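Local coordinates for biofilm-surface layer protein A (Bacillus subtilis, PDB 4BHU), which self-polymerizes into a stable layer on the surface of biofilms that makes them hydrophobic, and is required for complex colony architecture, at residues I[50-55]-I[64-69]; I[54-59]-I[73-78]. The protein carries 1 engineered substitution. One frame throughout, in Å; residues are numbered along the deposited sequence.

Contact 1: residues I[50-55]-I[64-69]; sequences ANTKDT and TQILNN
Ile66 reaches across to the backbone of the 50-55 loop with two of its methyl groups. Ile66 CD1 presses on the main chain of Asn51, lying 3.5 Å from Asn51 C. Ile66 CG2 sits 3.6 Å from Ala50 O. The first torsion (chi1 -59°) sets CG2 anti to the backbone N and CG1 anti to the carbonyl carbon, spreading the branches over adjacent residues of the loop. The Thr52 methyl lies more loosely beside this end, CG2 of Thr52 being 4.3 Å from Ile66 CD1. No hydrogen bond joins the segments, so the contact is van der Waals packing of a branched side chain, mainly on peptide groups.

Hydrogen bonds within the loop brace this peptide surface. A type I turn runs from Asn51 to Asp54, closed by Asp54 N to Asn51 O. Within it Asn51 OD1 accepts from Lys53 N at 2.8 Å, an Asx turn. Asn51 N-H meets Asp54 OD2 from the anti side, tilted 31° out of the carboxylate plane. The same OD2 forms a salt bridge with Lys94, and OD1 accepts from Asn92 N, tying the turn to strand 90-95. Ile66 stands on edge strand 66-67 beside strand 72-76, and Leu61 packs against both Ala50 and Ile66.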
loop_
_atom_site.group_PDB
_atom_site.type_symbol
_atom_site.label_atom_id
_atom_site.label_comp_id
_atom_site.label_asym_id
_atom_site.label_seq_id
_atom_site.Cartn_x
_atom_site.Cartn_y
_atom_site.Cartn_z
ATOM N N ALA I 50 -39.169 22.169 -3.496
ATOM C CA ALA I 50 -38.658 21.194 -2.547
ATOM C C ALA I 50 -38.255 21.913 -1.288
ATOM O O ALA I 50 -37.860 23.085 -1.331
ATOM C CB ALA I 50 -37.443 20.415 -3.139
ATOM N N ASN I 51 -38.344 21.195 -0.173
ATOM C CA ASN I 51 -37.866 21.681 1.109
ATOM C C ASN I 51 -37.275 20.505 1.865
ATOM O O ASN I 51 -37.255 19.383 1.349
ATOM C CB ASN I 51 -38.994 22.360 1.899
ATOM C CG ASN I 51 -40.145 21.423 2.223
ATOM O OD1 ASN I 51 -39.949 20.284 2.652
ATOM N ND2 ASN I 51 -41.364 21.913 2.032
ATOM N N THR I 52 -36.791 20.759 3.077
ATOM C CA THR I 52 -36.047 19.763 3.845
ATOM C C THR I 52 -36.918 18.665 4.449
ATOM O O THR I 52 -36.399 17.797 5.143
ATOM C CB THR I 52 -35.255 20.429 4.971
ATOM O OG1 THR I 52 -36.154 21.174 5.798
ATOM C CG2 THR I 52 -34.212 21.370 4.396
ATOM N N LYS I 53 -38.230 18.713 4.206
ATOM C CA LYS I 53 -39.116 17.603 4.579
ATOM C C LYS I 53 -39.195 16.611 3.422
ATOM O O LYS I 53 -39.668 15.492 3.576
ATOM C CB LYS I 53 -40.530 18.089 4.953
ATOM C CG LYS I 53 -40.654 18.746 6.339
ATOM C CD LYS I 53 -42.030 19.441 6.542
ATOM C CE LYS I 53 -43.185 18.442 6.774
ATOM N NZ LYS I 53 -44.540 19.088 6.929
ATOM N N ASP I 54 -38.737 17.031 2.250
ATOM C CA ASP I 54 -38.662 16.121 1.119
ATOM C C ASP I 54 -37.406 15.270 1.246
ATOM O O ASP I 54 -36.530 15.567 2.048
ATOM C CB ASP I 54 -38.709 16.915 -0.183
ATOM C CG ASP I 54 -40.018 17.680 -0.328
ATOM O OD1 ASP I 54 -41.067 17.094 0.016
ATOM O OD2 ASP I 54 -40.008 18.861 -0.740
ATOM N N THR I 55 -37.318 14.202 0.469
ATOM C CA THR I 55 -36.231 13.263 0.645
ATOM C C THR I 55 -35.664 12.834 -0.690
ATOM O O THR I 55 -36.365 12.819 -1.712
ATOM C CB THR I 55 -36.689 11.990 1.425
ATOM O OG1 THR I 55 -37.615 11.242 0.627
ATOM C CG2 THR I 55 -37.352 12.356 2.764
ATOM N N THR I 64 -28.417 23.202 1.712
ATOM C CA THR I 64 -27.450 23.505 0.653
ATOM C C THR I 64 -27.771 22.755 -0.633
ATOM O O THR I 64 -27.220 23.045 -1.686
ATOM C CB THR I 64 -26.030 23.112 1.070
ATOM O OG1 THR I 64 -26.017 21.718 1.406
ATOM C CG2 THR I 64 -25.582 23.928 2.267
ATOM N N GLN I 65 -28.643 21.765 -0.537
ATOM C CA GLN I 65 -29.043 20.991 -1.706
ATOM C C GLN I 65 -30.227 21.582 -2.450
ATOM O O GLN I 65 -30.578 21.123 -3.541
ATOM C CB GLN I 65 -29.386 19.559 -1.293
ATOM C CG GLN I 65 -28.184 18.771 -0.814
ATOM C CD GLN I 65 -28.541 17.375 -0.295
ATOM O OE1 GLN I 65 -29.673 17.116 0.102
ATOM N NE2 GLN I 65 -27.558 16.480 -0.287
ATOM N N ILE I 66 -30.847 22.598 -1.868
ATOM C CA ILE I 66 -32.023 23.206 -2.472
ATOM C C ILE I 66 -31.721 24.663 -2.818
ATOM O O ILE I 66 -31.268 25.426 -1.963
ATOM C CB ILE I 66 -33.221 23.173 -1.506
ATOM C CG1 ILE I 66 -33.540 21.734 -1.113
ATOM C CG2 ILE I 66 -34.448 23.813 -2.164
ATOM C CD1 ILE I 66 -34.449 21.611 0.077
ATOM N N LEU I 67 -31.963 25.052 -4.062
ATOM C CA LEU I 67 -31.800 26.458 -4.420
ATOM C C LEU I 67 -32.776 26.899 -5.515
ATOM O O LEU I 67 -33.688 26.160 -5.884
ATOM C CB LEU I 67 -30.360 26.709 -4.856
ATOM C CG LEU I 67 -29.893 25.772 -5.957
ATOM C CD1 LEU I 67 -29.177 26.590 -7.022
ATOM C CD2 LEU I 67 -28.987 24.662 -5.387
ATOM N N ASN I 68 -32.579 28.106 -6.044
ATOM C CA ASN I 68 -33.443 28.589 -7.117
ATOM C C ASN I 68 -34.897 28.606 -6.629
ATOM O O ASN I 68 -35.820 28.167 -7.321
ATOM C CB ASN I 68 -33.284 27.705 -8.353
ATOM C CG ASN I 68 -34.043 28.229 -9.550
ATOM O OD1 ASN I 68 -34.384 29.417 -9.621
ATOM N ND2 ASN I 68 -34.324 27.340 -10.498
ATOM N N ASN I 69 -35.075 29.115 -5.415
ATOM C CA ASN I 69 -36.397 29.267 -4.811
ATOM C C ASN I 69 -37.132 27.933 -4.723
ATOM O O ASN I 69 -38.312 27.825 -5.069
ATOM C CB ASN I 69 -37.207 30.300 -5.590
ATOM C CG ASN I 69 -36.496 31.655 -5.672
ATOM O OD1 ASN I 69 -36.377 32.244 -6.749
ATOM N ND2 ASN I 69 -35.988 32.129 -4.535
#

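Contact 2: residues I[54-59]-I[73-78]; sequences DTMNGN and VRVPLA. Engineered in segment 54-59: Met56 (natural residue Leu).
Met56, an engineered selenomethionine where the natural residue is leucine, extends from a beta hairpin with a two-residue, type I' turn to the strand carrying Val73 and Val75. Both belong to the BslA domain, a beta-sandwich consistent with the E-set clan, in which strand 73-76 lies in the five-stranded antiparallel sheet. The hairpin turn runs from Met56 to Asn59, with paired backbone bonds, Met56 N to Asn59 O and Asn59 N to Met56 O, closing it in both directions.

The CA atoms of Met56 and Val75 are 9.2 Å apart, so side chains alone bridge the segments. CG of Met56 is anti to the backbone N (chi1 -177°), which sends the chain outward; bends at chi2 and chi3 then swing CE to the Val73 side, at a wide angle to the strand. Met56 meets Val75 tip to tip, whereas the side chains of Met56 and Val73 run antiparallel past one another, touching through CE and CG1. The two valines, two residues apart, point to the same side of strand 73-76, while Arg74 between them points away and pairs with Glu41.

All three touching residues are buried. Met56 packs on the face formed there by Val73, Val75 and Phe42, with Leu61 and Phe87 also against it. Only CE of Met56 touches the valines: it lies 3.5 Å from Val73 CG1 and 4.2 Å from Val75 CG2.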
loop_
_atom_site.group_PDB
_atom_site.type_symbol
_atom_site.label_atom_id
_atom_site.label_comp_id
_atom_site.label_asym_id
_atom_site.label_seq_id
_atom_site.Cartn_x
_atom_site.Cartn_y
_atom_site.Cartn_z
ATOM N N ASP I 54 -38.737 17.031 2.250
ATOM C CA ASP I 54 -38.662 16.121 1.119
ATOM C C ASP I 54 -37.406 15.270 1.246
ATOM O O ASP I 54 -36.530 15.567 2.048
ATOM C CB ASP I 54 -38.709 16.915 -0.183
ATOM C CG ASP I 54 -40.018 17.680 -0.328
ATOM O OD1 ASP I 54 -41.067 17.094 0.016
ATOM O OD2 ASP I 54 -40.008 18.861 -0.740
ATOM N N THR I 55 -37.318 14.202 0.469
ATOM C CA THR I 55 -36.231 13.263 0.645
ATOM C C THR I 55 -35.664 12.834 -0.690
ATOM O O THR I 55 -36.365 12.819 -1.712
ATOM C CB THR I 55 -36.689 11.990 1.425
ATOM O OG1 THR I 55 -37.615 11.242 0.627
ATOM C CG2 THR I 55 -37.352 12.356 2.764
HETATM N N MSE I 56 -34.377 12.497 -0.671
HETATM C CA MSE I 56 -33.695 11.889 -1.799
HETATM C C MSE I 56 -33.201 10.504 -1.347
HETATM O O MSE I 56 -32.444 10.402 -0.378
HETATM C CB MSE I 56 -32.507 12.759 -2.180
HETATM C CG MSE I 56 -31.757 12.290 -3.365
HETATM SE SE MSE I 56 -32.782 12.630 -4.989
HETATM C CE MSE I 56 -32.522 14.587 -5.125
ATOM N N ASN I 57 -33.605 9.455 -2.056
ATOM C CA ASN I 57 -33.339 8.079 -1.623
ATOM C C ASN I 57 -33.541 7.875 -0.113
ATOM O O ASN I 57 -32.726 7.240 0.554
ATOM C CB ASN I 57 -31.922 7.634 -2.034
ATOM C CG ASN I 57 -31.753 7.523 -3.546
ATOM O OD1 ASN I 57 -32.726 7.530 -4.300
ATOM N ND2 ASN I 57 -30.509 7.405 -3.995
ATOM N N GLY I 58 -34.624 8.426 0.426
ATOM C CA GLY I 58 -34.981 8.201 1.822
ATOM C C GLY I 58 -34.300 9.112 2.836
ATOM O O GLY I 58 -34.633 9.086 4.028
ATOM N N ASN I 59 -33.353 9.927 2.378
ATOM C CA ASN I 59 -32.692 10.907 3.241
ATOM C C ASN I 59 -33.306 12.308 3.042
ATOM O O ASN I 59 -33.558 12.723 1.913
ATOM C CB ASN I 59 -31.178 10.958 2.942
ATOM C CG ASN I 59 -30.476 9.593 3.116
ATOM O OD1 ASN I 59 -29.628 9.210 2.312
ATOM N ND2 ASN I 59 -30.822 8.879 4.163
ATOM N N VAL I 73 -32.822 20.937 -7.108
ATOM C CA VAL I 73 -32.255 20.072 -6.086
ATOM C C VAL I 73 -30.970 19.492 -6.653
ATOM O O VAL I 73 -30.983 18.856 -7.709
ATOM C CB VAL I 73 -33.233 18.955 -5.677
ATOM C CG1 VAL I 73 -32.589 18.057 -4.644
ATOM C CG2 VAL I 73 -34.538 19.561 -5.123
ATOM N N ARG I 74 -29.875 19.737 -5.940
ATOM C CA ARG I 74 -28.521 19.436 -6.398
ATOM C C ARG I 74 -27.777 18.587 -5.375
ATOM O O ARG I 74 -27.655 18.973 -4.201
ATOM C CB ARG I 74 -27.769 20.738 -6.543
ATOM C CG ARG I 74 -27.047 20.918 -7.825
ATOM C CD ARG I 74 -26.567 22.349 -7.903
ATOM N NE ARG I 74 -27.119 23.033 -9.063
ATOM C CZ ARG I 74 -26.884 24.304 -9.349
ATOM N NH1 ARG I 74 -26.112 25.023 -8.549
ATOM N NH2 ARG I 74 -27.422 24.856 -10.429
ATOM N N VAL I 75 -27.279 17.437 -5.826
ATOM C CA VAL I 75 -26.492 16.549 -4.981
ATOM C C VAL I 75 -25.194 16.175 -5.676
ATOM O O VAL I 75 -25.192 15.341 -6.594
ATOM C CB VAL I 75 -27.247 15.279 -4.652
ATOM C CG1 VAL I 75 -26.439 14.451 -3.664
ATOM C CG2 VAL I 75 -28.618 15.619 -4.060
ATOM N N PRO I 76 -24.102 16.834 -5.277
ATOM C CA PRO I 76 -22.807 16.506 -5.855
ATOM C C PRO I 76 -22.492 15.073 -5.464
ATOM O O PRO I 76 -22.786 14.647 -4.334
ATOM C CB PRO I 76 -21.860 17.530 -5.202
ATOM C CG PRO I 76 -22.756 18.689 -4.839
ATOM C CD PRO I 76 -24.017 18.014 -4.386
ATOM N N LEU I 77 -21.953 14.327 -6.425
ATOM C CA LEU I 77 -21.828 12.886 -6.303
ATOM C C LEU I 77 -20.531 12.531 -5.561
ATOM O O LEU I 77 -19.494 12.256 -6.170
ATOM C CB LEU I 77 -21.886 12.220 -7.695
ATOM C CG LEU I 77 -23.138 11.527 -8.253
ATOM C CD1 LEU I 77 -24.431 11.638 -7.434
ATOM C CD2 LEU I 77 -23.381 11.968 -9.693
ATOM N N ALA I 78 -20.601 12.556 -4.235
ATOM C CA ALA I 78 -19.567 11.953 -3.395
ATOM C C ALA I 78 -19.434 10.447 -3.668
ATOM O O ALA I 78 -20.335 9.800 -4.211
ATOM C CB ALA I 78 -19.883 12.188 -1.904
#

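In the fold
Both contacts start from the same run of chain, sharing Asp54 and Thr55, and both end on the same antiparallel sheet, on its neighbouring strands 66-67 and 72-76. The touching residues of contact 2 are all buried, and it is purely side chain to side chain; contact 1 is only partly buried, with an apolar side chain laid mainly on main-chain atoms and an exposed Thr52 at its margin. Polar bonding shapes the loop side of contact 1 but is absent between the segments of either. The two centres are 9 Å apart and the contacts meet directly: Ala50 CB packs 3.6 Å from Val73 CG2, and Gln65 O probably accepts a hydrogen bond from Arg74 N.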